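PDB 1TE5: glutamine amidotransferase type-2 domain-containing protein from Pseudomonas aeruginosa PAO1, which is a predicted class-II glutamine amidotransferase, probably using an Ntn-type glutaminase domain to release ammonia from glutamine. Local coordinates for residues M7-T20 against D206-V220. Sequence-based numbering, arbitrary orientation.
Sequences MSANVPTDIVFSFT and DLTVDFHAETTPDDV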
loop_
_atom_site.group_PDB
_atom_site.type_symbol
_atom_site.label_atom_id
_atom_site.label_comp_id
_atom_site.label_asym_id
_atom_site.label_seq_id
_atom_site.Cartn_x
_atom_site.Cartn_y
_atom_site.Cartn_z
ATOM N N MET A 7 7.492 8.544 -13.538
ATOM C CA MET A 7 7.037 8.384 -14.902
ATOM C C MET A 7 5.594 8.835 -15.020
ATOM O O MET A 7 4.750 8.481 -14.199
ATOM C CB MET A 7 7.126 6.936 -15.388
ATOM C CG MET A 7 6.610 6.792 -16.828
ATOM S SD MET A 7 5.988 5.186 -17.305
ATOM C CE MET A 7 4.452 5.129 -16.432
ATOM N N SER A 8 5.332 9.603 -16.070
ATOM C CA SER A 8 4.001 10.094 -16.381
ATOM C C SER A 8 3.827 9.742 -17.853
ATOM O O SER A 8 4.692 10.063 -18.670
ATOM C CB SER A 8 3.947 11.606 -16.170
ATOM O OG SER A 8 2.695 12.132 -16.547
ATOM N N ALA A 9 2.786 8.978 -18.167
ATOM C CA ALA A 9 2.517 8.569 -19.541
ATOM C C ALA A 9 1.052 8.812 -19.890
ATOM O O ALA A 9 0.223 9.039 -18.996
ATOM C CB ALA A 9 2.855 7.102 -19.717
ATOM N N ASN A 10 0.731 8.778 -21.183
ATOM C CA ASN A 10 -0.648 8.983 -21.618
ATOM C C ASN A 10 -1.401 7.702 -21.993
ATOM O O ASN A 10 -2.534 7.755 -22.469
ATOM C CB ASN A 10 -0.751 10.059 -22.711
ATOM C CG ASN A 10 -0.067 9.670 -24.004
ATOM O OD1 ASN A 10 0.421 8.556 -24.163
ATOM N ND2 ASN A 10 -0.065 10.592 -24.957
ATOM N N VAL A 11 -0.761 6.567 -21.723
ATOM C CA VAL A 11 -1.310 5.239 -21.958
ATOM C C VAL A 11 -0.638 4.355 -20.920
ATOM O O VAL A 11 0.442 4.692 -20.441
ATOM C CB VAL A 11 -0.935 4.684 -23.352
ATOM C CG1 VAL A 11 -1.770 5.324 -24.417
ATOM C CG2 VAL A 11 0.544 4.889 -23.631
ATOM N N PRO A 12 -1.304 3.275 -20.480
ATOM C CA PRO A 12 -0.648 2.410 -19.485
ATOM C C PRO A 12 0.579 1.721 -20.119
ATOM O O PRO A 12 0.432 0.867 -20.992
ATOM C CB PRO A 12 -1.753 1.408 -19.137
ATOM C CG PRO A 12 -3.016 2.203 -19.365
ATOM C CD PRO A 12 -2.713 2.888 -20.664
ATOM N N THR A 13 1.781 2.091 -19.680
ATOM C CA THR A 13 3.002 1.517 -20.258
ATOM C C THR A 13 3.777 0.576 -19.336
ATOM O O THR A 13 3.730 0.696 -18.108
ATOM C CB THR A 13 3.985 2.603 -20.837
ATOM O OG1 THR A 13 4.952 2.988 -19.854
ATOM C CG2 THR A 13 3.232 3.836 -21.294
ATOM N N ASP A 14 4.459 -0.383 -19.957
ATOM C CA ASP A 14 5.267 -1.372 -19.246
ATOM C C ASP A 14 6.549 -0.790 -18.665
ATOM O O ASP A 14 7.194 0.056 -19.289
ATOM C CB ASP A 14 5.640 -2.516 -20.186
ATOM C CG ASP A 14 4.455 -3.362 -20.572
ATOM O OD1 ASP A 14 3.760 -3.867 -19.660
ATOM O OD2 ASP A 14 4.227 -3.529 -21.790
ATOM N N ILE A 15 6.905 -1.264 -17.472
ATOM C CA ILE A 15 8.122 -0.853 -16.773
ATOM C C ILE A 15 8.650 -2.078 -16.018
ATOM O O ILE A 15 8.044 -2.508 -15.034
ATOM C CB ILE A 15 7.857 0.252 -15.730
ATOM C CG1 ILE A 15 7.130 1.426 -16.359
ATOM C CG2 ILE A 15 9.166 0.754 -15.161
ATOM C CD1 ILE A 15 6.943 2.573 -15.409
ATOM N N VAL A 16 9.746 -2.667 -16.483
ATOM C CA VAL A 16 10.289 -3.819 -15.782
ATOM C C VAL A 16 11.478 -3.436 -14.907
ATOM O O VAL A 16 12.452 -2.841 -15.380
ATOM C CB VAL A 16 10.686 -4.975 -16.737
ATOM C CG1 VAL A 16 9.547 -5.320 -17.667
ATOM C CG2 VAL A 16 11.921 -4.628 -17.521
ATOM N N PHE A 17 11.332 -3.662 -13.609
ATOM C CA PHE A 17 12.413 -3.383 -12.690
ATOM C C PHE A 17 13.152 -4.683 -12.492
ATOM O O PHE A 17 12.532 -5.718 -12.244
ATOM C CB PHE A 17 11.895 -2.901 -11.339
ATOM C CG PHE A 17 11.483 -1.470 -11.332
ATOM C CD1 PHE A 17 10.241 -1.093 -11.840
ATOM C CD2 PHE A 17 12.331 -0.490 -10.817
ATOM C CE1 PHE A 17 9.845 0.244 -11.835
ATOM C CE2 PHE A 17 11.946 0.849 -10.807
ATOM C CZ PHE A 17 10.697 1.219 -11.317
ATOM N N SER A 18 14.469 -4.623 -12.632
ATOM C CA SER A 18 15.315 -5.777 -12.438
ATOM C C SER A 18 16.387 -5.374 -11.447
ATOM O O SER A 18 17.267 -4.578 -11.774
ATOM C CB SER A 18 15.974 -6.218 -13.752
ATOM O OG SER A 18 15.038 -6.760 -14.673
ATOM N N PHE A 19 16.221 -5.787 -10.196
ATOM C CA PHE A 19 17.235 -5.514 -9.185
ATOM C C PHE A 19 18.314 -6.579 -9.369
ATOM O O PHE A 19 18.009 -7.782 -9.408
ATOM C CB PHE A 19 16.655 -5.617 -7.776
ATOM C CG PHE A 19 15.899 -4.406 -7.352
ATOM C CD1 PHE A 19 16.541 -3.376 -6.668
ATOM C CD2 PHE A 19 14.542 -4.278 -7.645
ATOM C CE1 PHE A 19 15.841 -2.232 -6.278
ATOM C CE2 PHE A 19 13.829 -3.141 -7.262
ATOM C CZ PHE A 19 14.480 -2.114 -6.577
ATOM N N THR A 20 19.549 -6.147 -9.610
ATOM C CA THR A 20 20.631 -7.111 -9.751
ATOM C C THR A 20 20.755 -7.751 -8.367
ATOM O O THR A 20 20.776 -7.040 -7.355
ATOM C CB THR A 20 21.992 -6.436 -10.134
ATOM O OG1 THR A 20 21.917 -5.870 -11.450
ATOM C CG2 THR A 20 23.134 -7.465 -10.111
ATOM N N ASP A 206 23.179 -1.263 -9.815
ATOM C CA ASP A 206 22.553 -2.514 -9.324
ATOM C C ASP A 206 21.074 -2.485 -9.623
ATOM O O ASP A 206 20.309 -3.083 -8.856
ATOM C CB ASP A 206 22.732 -2.646 -7.795
ATOM C CG ASP A 206 24.181 -2.880 -7.393
ATOM O OD1 ASP A 206 24.745 -3.902 -7.825
ATOM O OD2 ASP A 206 24.753 -2.011 -6.707
ATOM N N LEU A 207 20.707 -1.894 -10.770
ATOM C CA LEU A 207 19.299 -1.836 -11.152
ATOM C C LEU A 207 19.150 -1.627 -12.652
ATOM O O LEU A 207 19.999 -1.005 -13.286
ATOM C CB LEU A 207 18.604 -0.681 -10.419
ATOM C CG LEU A 207 17.194 -0.315 -10.896
ATOM C CD1 LEU A 207 16.177 -1.298 -10.328
ATOM C CD2 LEU A 207 16.852 1.109 -10.482
ATOM N N THR A 208 18.034 -2.097 -13.195
ATOM C CA THR A 208 17.733 -1.962 -14.614
ATOM C C THR A 208 16.226 -1.828 -14.800
ATOM O O THR A 208 15.459 -2.639 -14.294
ATOM C CB THR A 208 18.208 -3.196 -15.420
ATOM O OG1 THR A 208 19.609 -3.086 -15.709
ATOM C CG2 THR A 208 17.435 -3.331 -16.716
ATOM N N VAL A 209 15.802 -0.782 -15.491
ATOM C CA VAL A 209 14.391 -0.592 -15.756
ATOM C C VAL A 209 14.223 -0.476 -17.258
ATOM O O VAL A 209 14.717 0.454 -17.887
ATOM C CB VAL A 209 13.803 0.622 -14.998
ATOM C CG1 VAL A 209 14.794 1.765 -14.930
ATOM C CG2 VAL A 209 12.512 1.060 -15.649
ATOM N N ASP A 210 13.590 -1.484 -17.837
ATOM C CA ASP A 210 13.387 -1.531 -19.272
ATOM C C ASP A 210 12.041 -1.007 -19.703
ATOM O O ASP A 210 11.029 -1.232 -19.036
ATOM C CB ASP A 210 13.542 -2.961 -19.802
ATOM C CG ASP A 210 14.933 -3.510 -19.592
ATOM O OD1 ASP A 210 15.116 -4.281 -18.624
ATOM O OD2 ASP A 210 15.834 -3.169 -20.391
ATOM N N PHE A 211 12.050 -0.356 -20.861
ATOM C CA PHE A 211 10.859 0.210 -21.478
ATOM C C PHE A 211 10.718 -0.417 -22.862
ATOM O O PHE A 211 11.715 -0.718 -23.522
ATOM C CB PHE A 211 10.989 1.728 -21.587
ATOM C CG PHE A 211 10.902 2.435 -20.263
ATOM C CD1 PHE A 211 12.042 2.692 -19.519
ATOM C CD2 PHE A 211 9.671 2.848 -19.763
ATOM C CE1 PHE A 211 11.954 3.358 -18.294
ATOM C CE2 PHE A 211 9.576 3.513 -18.540
ATOM C CZ PHE A 211 10.718 3.770 -17.804
ATOM N N HIS A 212 9.479 -0.669 -23.273
ATOM C CA HIS A 212 9.216 -1.288 -24.572
ATOM C C HIS A 212 8.946 -0.259 -25.662
ATOM O O HIS A 212 9.199 0.934 -25.482
ATOM C CB HIS A 212 8.033 -2.264 -24.471
ATOM C CG HIS A 212 8.241 -3.371 -23.476
ATOM N ND1 HIS A 212 7.215 -4.180 -23.033
ATOM C CD2 HIS A 212 9.358 -3.796 -22.835
ATOM C CE1 HIS A 212 7.689 -5.056 -22.163
ATOM N NE2 HIS A 212 8.987 -4.844 -22.025
ATOM N N ALA A 213 8.507 -0.754 -26.817
ATOM C CA ALA A 213 8.172 0.093 -27.959
ATOM C C ALA A 213 6.803 0.730 -27.707
ATOM O O ALA A 213 6.149 0.420 -26.712
ATOM C CB ALA A 213 8.141 -0.734 -29.230
ATOM N N GLU A 214 6.357 1.589 -28.621
ATOM C CA GLU A 214 5.076 2.270 -28.459
ATOM C C GLU A 214 3.850 1.377 -28.620
ATOM O O GLU A 214 3.826 0.466 -29.454
ATOM C CB GLU A 214 4.974 3.467 -29.404
ATOM C CG GLU A 214 4.670 3.123 -30.869
ATOM C CD GLU A 214 5.882 2.664 -31.663
ATOM O OE1 GLU A 214 5.685 1.951 -32.676
ATOM O OE2 GLU A 214 7.020 3.037 -31.296
ATOM N N THR A 215 2.829 1.673 -27.820
ATOM C CA THR A 215 1.555 0.952 -27.806
ATOM C C THR A 215 0.677 1.444 -28.956
ATOM O O THR A 215 0.016 0.653 -29.638
ATOM C CB THR A 215 0.794 1.232 -26.494
ATOM O OG1 THR A 215 1.633 0.921 -25.375
ATOM C CG2 THR A 215 -0.487 0.412 -26.421
ATOM N N THR A 216 0.621 2.768 -29.101
ATOM C CA THR A 216 -0.161 3.439 -30.142
ATOM C C THR A 216 0.737 4.495 -30.788
ATOM O O THR A 216 1.799 4.838 -30.255
ATOM C CB THR A 216 -1.404 4.183 -29.559
ATOM O OG1 THR A 216 -1.013 5.462 -29.046
ATOM C CG2 THR A 216 -2.047 3.404 -28.437
ATOM N N PRO A 217 0.340 5.011 -31.958
ATOM C CA PRO A 217 1.159 6.029 -32.621
ATOM C C PRO A 217 1.099 7.404 -31.951
ATOM O O PRO A 217 1.688 8.368 -32.447
ATOM C CB PRO A 217 0.577 6.063 -34.030
ATOM C CG PRO A 217 -0.851 5.715 -33.807
ATOM C CD PRO A 217 -0.769 4.580 -32.822
ATOM N N ASP A 218 0.390 7.484 -30.827
ATOM C CA ASP A 218 0.250 8.739 -30.094
ATOM C C ASP A 218 0.804 8.673 -28.678
ATOM O O ASP A 218 0.474 9.512 -27.849
ATOM C CB ASP A 218 -1.220 9.167 -30.037
ATOM C CG ASP A 218 -1.896 9.115 -31.389
ATOM O OD1 ASP A 218 -2.798 8.269 -31.567
ATOM O OD2 ASP A 218 -1.514 9.915 -32.268
ATOM N N ASP A 219 1.650 7.686 -28.404
ATOM C CA ASP A 219 2.240 7.548 -27.080
ATOM C C ASP A 219 3.196 8.680 -26.700
ATOM O O ASP A 219 3.953 9.197 -27.527
ATOM C CB ASP A 219 3.002 6.230 -26.968
ATOM C CG ASP A 219 2.094 5.032 -26.841
ATOM O OD1 ASP A 219 2.583 3.983 -26.373
ATOM O OD2 ASP A 219 0.900 5.125 -27.196
ATOM N N VAL A 220 3.154 9.055 -25.433
ATOM C CA VAL A 220 4.043 10.069 -24.889
ATOM C C VAL A 220 4.346 9.580 -23.475
ATOM O O VAL A 220 3.431 9.376 -22.672
ATOM C CB VAL A 220 3.400 11.495 -24.830
ATOM C CG1 VAL A 220 4.384 12.500 -24.210
ATOM C CG2 VAL A 220 2.989 11.962 -26.211
HETATM O O HOH W 1 7.018 0.715 -22.204
#
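With CG of Leu-207 anti to the backbone N (chi1 169°) and CG of Phe-19 turned beside its own N (chi1 -80°), the methyl CD1 of Leu-207 settles over the centre of the Phe-19 ring, 4.0 Å from the centroid and almost on the ring normal, a CH-pi contact. The same methyl meets the edge of Phe-17 at CD2. CG of Asn-10 sits between its backbone N and carbonyl carbon, which turns the amide onto residues 218-220: ND2 gives a hydrogen bond to Asp-218 O in the carbonyl plane (3.1 Å), whereas Val-220 N approaches OD1 from above its plane. Asn-10 N adds a bond to Val-220 O, so backbone and amide together grip the loop end. Strands 16-19 and 207-211, which carry the Leu-207/Phe-19 pair, run antiparallel at 162°; Val-16/Asp-210 and Ser-18/Thr-208 are hydrogen-bonded pairs, the shortest bond being Ser-18 N to Thr-208 O (2.8 Å). They are the central strands of a small four-stranded sheet. Asn-10 lies at the corner where the chain leaves the larger sheet, in which strands 4-9 and 220-225 are neighbours. Ile-15 CG2 presses tightly on Val-209 CG2 (3.4 Å), while its CG1 lies alongside Phe-211, whose ring edge receives Met-7 SD (4.1 Å from CE2). His-212 ND1 bonds weakly to Asp-14 OD2 (3.3 Å); Asp-14 OD1 forms a salt bridge with Lys-70, and a water links Asp-14 O to His-212 N.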